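Local structure of exotoxin 6 (4ZYS) at residues His103-Glu108 and Gln190-Glu195; Ser119-Tyr124 and Tyr135-Arg140; Gln154-Ile159 and Ser166-Leu171. The protein is a staphylococcal superantigen-like exotoxin, probably secreted to interfere with host immune defences, perhaps through binding of sugar-bearing host molecules. All coordinates share one frame; numbering follows the deposited sequence.

Contact 1 of 3, residues His103-Glu108 and Gln190-Glu195; sequences HTPILE and QKILVE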
loop_
_atom_site.group_PDB
_atom_site.type_symbol
_atom_site.label_atom_id
_atom_site.label_comp_id
_atom_site.label_asym_id
_atom_site.label_seq_id
_atom_site.Cartn_x
_atom_site.Cartn_y
_atom_site.Cartn_z
ATOM N N HIS A 103 -4.320 -4.396 -15.905
ATOM C CA HIS A 103 -3.563 -3.258 -16.414
ATOM C C HIS A 103 -2.094 -3.511 -16.161
ATOM O O HIS A 103 -1.734 -3.877 -15.050
ATOM C CB HIS A 103 -4.025 -1.956 -15.751
ATOM C CG HIS A 103 -3.450 -0.744 -16.394
ATOM N ND1 HIS A 103 -3.855 -0.341 -17.653
ATOM C CD2 HIS A 103 -2.499 0.105 -15.943
ATOM C CE1 HIS A 103 -3.148 0.745 -17.923
ATOM N NE2 HIS A 103 -2.307 1.040 -16.928
ATOM N N THR A 104 -1.247 -3.369 -17.192
ATOM C CA THR A 104 0.170 -3.672 -17.037
ATOM C C THR A 104 0.984 -2.412 -17.262
ATOM O O THR A 104 1.444 -2.162 -18.374
ATOM C CB THR A 104 0.595 -4.832 -17.943
ATOM O OG1 THR A 104 0.414 -4.447 -19.303
ATOM C CG2 THR A 104 -0.179 -6.100 -17.665
ATOM N N PRO A 105 1.195 -1.594 -16.218
ATOM C CA PRO A 105 2.054 -0.417 -16.405
ATOM C C PRO A 105 3.512 -0.854 -16.590
ATOM O O PRO A 105 3.842 -2.014 -16.332
ATOM C CB PRO A 105 1.856 0.359 -15.097
ATOM C CG PRO A 105 1.555 -0.694 -14.076
ATOM C CD PRO A 105 0.766 -1.741 -14.806
ATOM N N ILE A 106 4.375 0.049 -17.050
ATOM C CA ILE A 106 5.781 -0.293 -17.185
ATOM C C ILE A 106 6.335 -0.375 -15.793
ATOM O O ILE A 106 6.023 0.491 -14.980
ATOM C CB ILE A 106 6.554 0.746 -18.066
ATOM C CG1 ILE A 106 6.181 0.644 -19.548
ATOM C CG2 ILE A 106 8.084 0.665 -17.882
ATOM C CD1 ILE A 106 6.120 -0.762 -20.130
ATOM N N LEU A 107 7.069 -1.442 -15.479
ATOM C CA LEU A 107 7.725 -1.535 -14.180
ATOM C C LEU A 107 9.188 -1.757 -14.426
ATOM O O LEU A 107 9.564 -2.729 -15.071
ATOM C CB LEU A 107 7.144 -2.609 -13.214
ATOM C CG LEU A 107 8.023 -2.891 -11.974
ATOM C CD1 LEU A 107 8.065 -1.673 -10.996
ATOM C CD2 LEU A 107 7.643 -4.184 -11.292
ATOM N N GLU A 108 10.014 -0.849 -13.932
ATOM C CA GLU A 108 11.466 -0.975 -14.043
ATOM C C GLU A 108 12.076 -0.874 -12.671
ATOM O O GLU A 108 11.621 -0.066 -11.867
ATOM C CB GLU A 108 12.064 0.084 -14.972
ATOM C CG GLU A 108 11.759 -0.116 -16.440
ATOM C CD GLU A 108 12.370 0.978 -17.292
ATOM O OE1 GLU A 108 12.011 2.157 -17.088
ATOM O OE2 GLU A 108 13.248 0.663 -18.127
ATOM N N GLN A 190 0.809 4.671 -15.564
ATOM C CA GLN A 190 1.534 4.429 -16.817
ATOM C C GLN A 190 2.892 3.728 -16.635
ATOM O O GLN A 190 3.197 2.770 -17.361
ATOM C CB GLN A 190 1.778 5.754 -17.568
ATOM C CG GLN A 190 0.710 6.099 -18.570
ATOM C CD GLN A 190 0.765 5.322 -19.856
ATOM O OE1 GLN A 190 0.388 4.146 -19.908
ATOM N NE2 GLN A 190 1.112 6.008 -20.941
ATOM N N LYS A 191 3.728 4.268 -15.729
ATOM C CA LYS A 191 5.086 3.814 -15.468
ATOM C C LYS A 191 5.357 3.770 -13.987
ATOM O O LYS A 191 4.851 4.609 -13.245
ATOM C CB LYS A 191 6.108 4.784 -16.097
ATOM C CG LYS A 191 6.291 4.724 -17.593
ATOM C CD LYS A 191 7.454 5.642 -17.958
ATOM C CE LYS A 191 8.194 5.229 -19.207
ATOM N NZ LYS A 191 9.386 6.089 -19.458
ATOM N N ILE A 192 6.200 2.825 -13.568
ATOM C CA ILE A 192 6.669 2.681 -12.203
ATOM C C ILE A 192 8.183 2.470 -12.270
ATOM O O ILE A 192 8.687 1.679 -13.076
ATOM C CB ILE A 192 5.954 1.573 -11.377
ATOM C CG1 ILE A 192 4.418 1.780 -11.335
ATOM C CG2 ILE A 192 6.541 1.474 -9.930
ATOM C CD1 ILE A 192 3.621 0.497 -10.823
ATOM N N LEU A 193 8.900 3.206 -11.430
ATOM C CA LEU A 193 10.327 3.077 -11.307
ATOM C C LEU A 193 10.655 2.848 -9.861
ATOM O O LEU A 193 10.187 3.599 -9.013
ATOM C CB LEU A 193 11.066 4.335 -11.867
ATOM C CG LEU A 193 12.612 4.340 -11.731
ATOM C CD1 LEU A 193 13.245 3.247 -12.589
ATOM C CD2 LEU A 193 13.191 5.694 -12.087
ATOM N N VAL A 194 11.439 1.797 -9.565
ATOM C CA VAL A 194 11.949 1.532 -8.217
ATOM C C VAL A 194 13.456 1.705 -8.307
ATOM O O VAL A 194 14.102 0.900 -8.957
ATOM C CB VAL A 194 11.547 0.147 -7.629
ATOM C CG1 VAL A 194 12.027 0.019 -6.190
ATOM C CG2 VAL A 194 10.043 -0.093 -7.712
ATOM N N GLU A 195 14.004 2.779 -7.745
ATOM C CA GLU A 195 15.447 3.048 -7.732
ATOM C C GLU A 195 16.025 2.683 -6.387
ATOM O O GLU A 195 15.529 3.183 -5.372
ATOM C CB GLU A 195 15.760 4.545 -7.991
ATOM C CG GLU A 195 15.652 5.010 -9.423
ATOM C CD GLU A 195 15.726 6.517 -9.592
ATOM O OE1 GLU A 195 14.805 7.236 -9.128
ATOM O OE2 GLU A 195 16.707 6.977 -10.220
HETATM O O HOH W 1 9.727 2.824 -15.758
#

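Contact 2 of 3, residues Ser119-Tyr124 and Tyr135-Arg140; sequences SLYQIY and YRLRER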
loop_
_atom_site.group_PDB
_atom_site.type_symbol
_atom_site.label_atom_id
_atom_site.label_comp_id
_atom_site.label_asym_id
_atom_site.label_seq_id
_atom_site.Cartn_x
_atom_site.Cartn_y
_atom_site.Cartn_z
ATOM N N SER A 119 10.200 -5.516 -15.583
ATOM C CA SER A 119 9.518 -6.623 -14.930
ATOM C C SER A 119 8.045 -6.522 -15.237
ATOM O O SER A 119 7.532 -5.419 -15.430
ATOM C CB SER A 119 9.766 -6.583 -13.423
ATOM O OG SER A 119 9.250 -7.736 -12.777
ATOM N N LEU A 120 7.354 -7.661 -15.300
ATOM C CA LEU A 120 5.909 -7.649 -15.523
ATOM C C LEU A 120 5.197 -7.316 -14.181
ATOM O O LEU A 120 5.480 -7.942 -13.155
ATOM C CB LEU A 120 5.437 -8.999 -16.104
ATOM C CG LEU A 120 3.932 -9.219 -16.319
ATOM C CD1 LEU A 120 3.302 -8.145 -17.214
ATOM C CD2 LEU A 120 3.684 -10.577 -16.913
ATOM N N TYR A 121 4.324 -6.298 -14.192
ATOM C CA TYR A 121 3.534 -5.909 -13.025
ATOM C C TYR A 121 2.062 -5.784 -13.425
ATOM O O TYR A 121 1.749 -5.066 -14.377
ATOM C CB TYR A 121 4.054 -4.610 -12.411
ATOM C CG TYR A 121 3.428 -4.308 -11.066
ATOM C CD1 TYR A 121 3.613 -5.157 -9.981
ATOM C CD2 TYR A 121 2.641 -3.182 -10.881
ATOM C CE1 TYR A 121 3.019 -4.900 -8.750
ATOM C CE2 TYR A 121 2.058 -2.904 -9.648
ATOM C CZ TYR A 121 2.233 -3.778 -8.590
ATOM O OH TYR A 121 1.676 -3.514 -7.368
ATOM N N GLN A 122 1.177 -6.513 -12.753
ATOM C CA GLN A 122 -0.253 -6.489 -13.102
ATOM C C GLN A 122 -1.090 -5.767 -12.037
ATOM O O GLN A 122 -1.017 -6.128 -10.864
ATOM C CB GLN A 122 -0.805 -7.922 -13.329
ATOM C CG GLN A 122 -0.038 -8.678 -14.388
ATOM C CD GLN A 122 -0.688 -9.885 -14.990
ATOM O OE1 GLN A 122 -1.627 -10.497 -14.469
ATOM N NE2 GLN A 122 -0.192 -10.243 -16.140
ATOM N N ILE A 123 -1.885 -4.762 -12.459
ATOM C CA ILE A 123 -2.826 -3.990 -11.620
ATOM C C ILE A 123 -4.244 -4.526 -11.911
ATOM O O ILE A 123 -4.617 -4.625 -13.077
ATOM C CB ILE A 123 -2.723 -2.437 -11.857
ATOM C CG1 ILE A 123 -1.358 -1.842 -11.412
ATOM C CG2 ILE A 123 -3.894 -1.650 -11.219
ATOM C CD1 ILE A 123 -1.067 -1.921 -9.963
ATOM N N TYR A 124 -5.019 -4.863 -10.867
ATOM C CA TYR A 124 -6.372 -5.389 -11.056
ATOM C C TYR A 124 -7.443 -4.407 -10.543
ATOM O O TYR A 124 -8.643 -4.615 -10.775
ATOM C CB TYR A 124 -6.511 -6.760 -10.354
ATOM C CG TYR A 124 -5.410 -7.737 -10.723
ATOM C CD1 TYR A 124 -5.344 -8.300 -11.998
ATOM C CD2 TYR A 124 -4.412 -8.068 -9.811
ATOM C CE1 TYR A 124 -4.328 -9.192 -12.344
ATOM C CE2 TYR A 124 -3.407 -8.975 -10.138
ATOM C CZ TYR A 124 -3.364 -9.529 -11.406
ATOM O OH TYR A 124 -2.366 -10.413 -11.726
ATOM N N TYR A 135 3.748 -1.516 -0.509
ATOM C CA TYR A 135 4.110 -2.825 -0.009
ATOM C C TYR A 135 4.566 -3.764 -1.118
ATOM O O TYR A 135 5.603 -4.411 -0.967
ATOM C CB TYR A 135 2.943 -3.464 0.767
ATOM C CG TYR A 135 3.319 -4.802 1.371
ATOM C CD1 TYR A 135 3.213 -5.973 0.636
ATOM C CD2 TYR A 135 3.751 -4.894 2.686
ATOM C CE1 TYR A 135 3.571 -7.204 1.179
ATOM C CE2 TYR A 135 4.119 -6.121 3.242
ATOM C CZ TYR A 135 4.018 -7.275 2.484
ATOM O OH TYR A 135 4.364 -8.498 2.997
ATOM N N ARG A 136 3.755 -3.903 -2.180
ATOM C CA ARG A 136 4.023 -4.850 -3.268
ATOM C C ARG A 136 5.287 -4.481 -4.062
ATOM O O ARG A 136 6.008 -5.379 -4.508
ATOM C CB ARG A 136 2.813 -4.974 -4.207
ATOM C CG ARG A 136 1.567 -5.582 -3.549
ATOM C CD ARG A 136 1.792 -7.052 -3.172
ATOM N NE ARG A 136 0.565 -7.692 -2.710
ATOM C CZ ARG A 136 0.532 -8.793 -1.973
ATOM N NH1 ARG A 136 1.660 -9.359 -1.558
ATOM N NH2 ARG A 136 -0.622 -9.319 -1.620
ATOM N N LEU A 137 5.579 -3.189 -4.217
ATOM C CA LEU A 137 6.783 -2.811 -4.954
ATOM C C LEU A 137 8.043 -3.048 -4.082
ATOM O O LEU A 137 9.053 -3.545 -4.576
ATOM C CB LEU A 137 6.694 -1.368 -5.464
ATOM C CG LEU A 137 5.641 -1.134 -6.588
ATOM C CD1 LEU A 137 5.300 0.337 -6.720
ATOM C CD2 LEU A 137 6.068 -1.737 -7.904
ATOM N N ARG A 138 7.945 -2.763 -2.785
ATOM C CA ARG A 138 9.039 -2.997 -1.846
ATOM C C ARG A 138 9.270 -4.508 -1.696
ATOM O O ARG A 138 10.416 -4.903 -1.642
ATOM C CB ARG A 138 8.761 -2.309 -0.486
ATOM C CG ARG A 138 8.813 -0.765 -0.573
ATOM C CD ARG A 138 9.092 -0.142 0.767
ATOM N NE ARG A 138 8.536 1.212 0.867
ATOM C CZ ARG A 138 9.003 2.169 1.668
ATOM N NH1 ARG A 138 10.070 1.951 2.422
ATOM N NH2 ARG A 138 8.403 3.348 1.721
ATOM N N GLU A 139 8.209 -5.338 -1.730
ATOM C CA GLU A 139 8.263 -6.815 -1.666
ATOM C C GLU A 139 9.087 -7.400 -2.823
ATOM O O GLU A 139 9.927 -8.265 -2.593
ATOM C CB GLU A 139 6.836 -7.395 -1.697
ATOM C CG GLU A 139 6.753 -8.912 -1.605
ATOM C CD GLU A 139 5.335 -9.439 -1.563
ATOM O OE1 GLU A 139 4.488 -8.927 -2.332
ATOM O OE2 GLU A 139 5.072 -10.365 -0.763
ATOM N N ARG A 140 8.845 -6.911 -4.044
ATOM C CA ARG A 140 9.537 -7.288 -5.279
ATOM C C ARG A 140 11.029 -6.877 -5.182
ATOM O O ARG A 140 11.897 -7.701 -5.447
ATOM C CB ARG A 140 8.811 -6.595 -6.453
ATOM C CG ARG A 140 9.322 -6.855 -7.864
ATOM C CD ARG A 140 8.799 -8.113 -8.521
ATOM N NE ARG A 140 7.334 -8.236 -8.588
ATOM C CZ ARG A 140 6.603 -8.004 -9.671
ATOM N NH1 ARG A 140 7.173 -7.567 -10.786
ATOM N NH2 ARG A 140 5.297 -8.215 -9.650
#

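Contact 3 of 3, residues Gln154-Ile159 and Ser166-Leu171; sequences QGQITI and SHTIDL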
loop_
_atom_site.group_PDB
_atom_site.type_symbol
_atom_site.label_atom_id
_atom_site.label_comp_id
_atom_site.label_asym_id
_atom_site.label_seq_id
_atom_site.Cartn_x
_atom_site.Cartn_y
_atom_site.Cartn_z
ATOM N N GLN A 154 18.451 2.819 0.718
ATOM C CA GLN A 154 18.062 4.107 0.143
ATOM C C GLN A 154 17.492 4.004 -1.268
ATOM O O GLN A 154 17.741 3.041 -1.988
ATOM C CB GLN A 154 19.286 5.035 0.117
ATOM C CG GLN A 154 19.608 5.689 1.446
ATOM C CD GLN A 154 21.022 6.201 1.424
ATOM O OE1 GLN A 154 21.988 5.427 1.442
ATOM N NE2 GLN A 154 21.183 7.516 1.371
ATOM N N GLY A 155 16.758 5.034 -1.664
ATOM C CA GLY A 155 16.168 5.126 -2.991
ATOM C C GLY A 155 14.758 5.663 -3.004
ATOM O O GLY A 155 14.248 6.172 -2.000
ATOM N N GLN A 156 14.102 5.491 -4.144
ATOM C CA GLN A 156 12.783 6.043 -4.400
ATOM C C GLN A 156 11.935 5.167 -5.292
ATOM O O GLN A 156 12.442 4.520 -6.224
ATOM C CB GLN A 156 12.998 7.382 -5.138
ATOM C CG GLN A 156 11.944 8.437 -4.907
ATOM C CD GLN A 156 12.264 9.699 -5.668
ATOM O OE1 GLN A 156 11.718 9.957 -6.749
ATOM N NE2 GLN A 156 13.131 10.530 -5.108
ATOM N N ILE A 157 10.619 5.226 -5.059
ATOM C CA ILE A 157 9.595 4.668 -5.931
ATOM C C ILE A 157 8.958 5.866 -6.654
ATOM O O ILE A 157 8.579 6.813 -5.980
ATOM C CB ILE A 157 8.533 3.792 -5.213
ATOM C CG1 ILE A 157 9.138 2.515 -4.651
ATOM C CG2 ILE A 157 7.355 3.471 -6.161
ATOM C CD1 ILE A 157 8.314 1.921 -3.488
ATOM N N THR A 158 8.825 5.826 -7.997
ATOM C CA THR A 158 8.176 6.899 -8.753
ATOM C C THR A 158 7.026 6.269 -9.553
ATOM O O THR A 158 7.257 5.392 -10.377
ATOM C CB THR A 158 9.184 7.698 -9.590
ATOM O OG1 THR A 158 10.280 8.064 -8.756
ATOM C CG2 THR A 158 8.587 8.957 -10.191
ATOM N N ILE A 159 5.779 6.660 -9.229
ATOM C CA ILE A 159 4.579 6.190 -9.907
ATOM C C ILE A 159 4.112 7.336 -10.815
ATOM O O ILE A 159 3.755 8.407 -10.325
ATOM C CB ILE A 159 3.493 5.660 -8.914
ATOM C CG1 ILE A 159 4.086 4.501 -8.052
ATOM C CG2 ILE A 159 2.233 5.190 -9.671
ATOM C CD1 ILE A 159 3.347 4.159 -6.757
ATOM N N SER A 166 3.085 12.527 -10.780
ATOM C CA SER A 166 3.903 11.479 -10.202
ATOM C C SER A 166 3.694 11.379 -8.689
ATOM O O SER A 166 3.416 12.386 -8.022
ATOM C CB SER A 166 5.374 11.689 -10.527
ATOM O OG SER A 166 5.865 12.879 -9.943
ATOM N N HIS A 167 3.794 10.150 -8.164
ATOM C CA HIS A 167 3.730 9.834 -6.747
ATOM C C HIS A 167 5.093 9.279 -6.384
ATOM O O HIS A 167 5.514 8.309 -6.998
ATOM C CB HIS A 167 2.591 8.831 -6.429
ATOM C CG HIS A 167 1.261 9.329 -6.873
ATOM N ND1 HIS A 167 0.546 10.235 -6.119
ATOM C CD2 HIS A 167 0.592 9.088 -8.021
ATOM C CE1 HIS A 167 -0.535 10.505 -6.821
ATOM N NE2 HIS A 167 -0.547 9.841 -7.975
ATOM N N THR A 168 5.822 9.931 -5.465
ATOM C CA THR A 168 7.153 9.451 -5.072
ATOM C C THR A 168 7.123 8.942 -3.631
ATOM O O THR A 168 6.473 9.533 -2.778
ATOM C CB THR A 168 8.250 10.493 -5.261
ATOM O OG1 THR A 168 8.010 11.554 -4.346
ATOM C CG2 THR A 168 8.325 11.018 -6.678
ATOM N N ILE A 169 7.808 7.815 -3.391
ATOM C CA ILE A 169 7.905 7.161 -2.093
ATOM C C ILE A 169 9.369 6.908 -1.763
ATOM O O ILE A 169 10.026 6.150 -2.478
ATOM C CB ILE A 169 7.073 5.845 -2.020
ATOM C CG1 ILE A 169 5.589 6.070 -2.489
ATOM C CG2 ILE A 169 7.161 5.267 -0.610
ATOM C CD1 ILE A 169 4.668 4.789 -2.594
ATOM N N ASP A 170 9.862 7.520 -0.664
ATOM C CA ASP A 170 11.236 7.381 -0.181
ATOM C C ASP A 170 11.418 5.982 0.434
ATOM O O ASP A 170 10.649 5.563 1.294
ATOM C CB ASP A 170 11.535 8.517 0.816
ATOM C CG ASP A 170 12.908 8.563 1.457
ATOM O OD1 ASP A 170 13.759 7.698 1.126
ATOM O OD2 ASP A 170 13.122 9.437 2.319
ATOM N N LEU A 171 12.393 5.236 -0.081
ATOM C CA LEU A 171 12.626 3.851 0.327
ATOM C C LEU A 171 13.299 3.711 1.680
ATOM O O LEU A 171 13.228 2.629 2.287
ATOM C CB LEU A 171 13.452 3.117 -0.743
ATOM C CG LEU A 171 12.656 2.679 -1.996
ATOM C CD1 LEU A 171 13.554 1.907 -2.994
ATOM C CD2 LEU A 171 11.452 1.810 -1.615
HETATM O O HOH W 2 16.370 7.223 0.079
#

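Contact 1 of 3, residues His103-Glu108 and Gln190-Glu195
The parallel strand pair at the middle of the toxin's beta-grasp domain joins Ile106-Glu108 to Gln190-Glu195, the two strands running 11° from parallel. Backbone atoms do the gripping. Ile106 N gives its hydrogen to Gln190 O, Ile106 O receives Ile192 N at 2.7 Å, and Ile192 O receives Glu108 N. The last bond, from Val194 N to Glu108 O, is 3.0 Å long and nearly straight at 164°. Thus Ile106 and Glu108 each bond through both N and O, while Leu107 turns its own N and O to the other side.

On the inner face the side chains are purely apolar. Leu107 has CG anti to the backbone N (chi1 168°), a setting that carries CD1 back across to Ile192, where it lies 3.7 Å from CG2. Leu107 CD1 also reaches Val194 CG2 at 4.1 Å. Pro105 lies alongside Ile192, its CG 4.0 Å from Ile192 CD1; a rigid ring suits this end, where the strand has not yet begun. The outer face mixes apolar and charged side chains: Ile106 CB rests on Lys191 CG, and Leu193 CD1 approaches Glu108 CB at 4.1 Å. A water donates to both Glu108 OE1 and Ile192 O, giving that carbonyl a second donor besides Glu108 N.

Beyond the pair, strand 189-196 carries a classic beta bulge, where Gln190 and Lys191 both face Thr160 of strand 155-161, while Leu107 bonds to Ser119 on the other flank. Helix 130-145 packs against the inner face, with Leu137 touching both Leu107 and Ile192.

Contact 2 of 3, residues Ser119-Tyr124 and Tyr135-Arg140
Arg140 reaches from its helix to the segment Ser119-Tyr124 and ends beside Ser119, Leu120 and Tyr121. Its CB points toward that segment, and CG continues anti to the backbone N. Bends at chi2 (84°) and chi3 (55°) then fold the chain, so that the guanidinium arrives at the backbone with its edge leading. Arg140 CZ lies 3.7 Å from Leu120 O. Arg140 NH1 makes the main bond, to Leu120 O at 2.9 Å and 154°, although the nitrogen sits well above the carbonyl plane, away from the lone-pair directions. Arg140 NH1 also has a weak bond to Ser119 OG, again 2.9 Å but sharply bent. Arg140 NH2 comes to the edge of the Tyr121 ring, 3.5 Å from CD1, with ring and guanidinium planes steeply inclined to each other. Arginine suits this place because its long arm can span from helix to chain and its several N-H groups can serve more than one acceptor there.

In the beta-grasp domain helix 130-145 lies across the mixed sheet, and here it meets the chain that leaves edge strand 117-119. Tyr121 fills the space between them. Leu137 CD2 stands over one face of the Tyr121 ring, 4.4 Å from CZ, and Tyr121 OH touches Arg136 CB at 3.7 Å. Arg136 itself bends at chi2, its end leading away to a salt bridge with Glu139, one helical turn on, in which Arg136 NH1 meets Glu139 OE1 at 3.0 Å on the syn side of the carboxylate. On the sheet side, Arg140 packs on Leu107 and Ile109.

Contact 3 of 3, residues Gln154-Ile159 and Ser166-Leu171
Ile157 and Leu171 interlock at about a right angle beneath the antiparallel pair formed by Gly155-Ile159 and Ser166-Asp170. Leu171 CD2 lies 3.7 Å from Ile157 CD1 and also touches CG1. Gly155, with no side chain, leaves room for Leu171 CD1, which lies over its backbone and Gln156 N; Leu171 CB rests 3.4 Å from Gly155 O. The backbone angles of Gly155 (phi 139°, psi -166°) are ones only glycine adopts readily, since they bring the side-chain position up against the preceding carbonyl. Leu171 N closes that end with a bond of 2.8 Å to Gly155 O, meeting it from above the carbonyl plane.

Further along the same face, Ile157 and Ile169 sit directly opposite one another, CB to CB 4.1 Å, and Ile159 stands similarly opposite His167. These two are hydrogen-bonded pairs, each joined by two N-H to O bonds. The branched isoleucines broaden the apolar surface on which helix 130-145 rests through Leu137 and Arg138, whereas His167, partly exposed, borders on Ile184.

The other face is more polar. Thr158 and Thr168 lie side by side, their CG2 methyls 4.1 Å apart, and the extended Gln156 chain leans obliquely over Thr168 until Gln156 OE1 is 3.6 Å from Thr168 CG2. Between the strands, Thr168 CA approaches Ile157 O at 3.1 Å, a CA-H...O contact from Thr168, whose pair with Thr158 is non-hydrogen-bonded. At the end beside Gly155, a water accepts from Gly155 N and can donate to Asp170 OD1, linking the strands; Asp170 OD1 also bonds to Ser172 OG. Together the segments form a beta hairpin at one edge of the beta-grasp sheet, with an apolar face toward the helix and a polar face turned away.

Contacts 1 and 3 are both strand pairings in one mixed sheet: contact 1 joins two parallel inner strands, contact 3 an inner strand to an edge strand, antiparallel. Strands 189-196 and 155-161 connect them as neighbours, through backbone bonds such as Leu193 O with Thr158 N. Contact 2 differs in kind, since arginine nitrogens and an aromatic ring, rather than paired backbones, bring the helix to the chain beside the sheet. Leu137 of contact 2 lies against the inner faces of both strand pairs. Each contact is part buried and part exposed; apolar side chains gather where helix and sheet meet, and polar ones toward the outer surface.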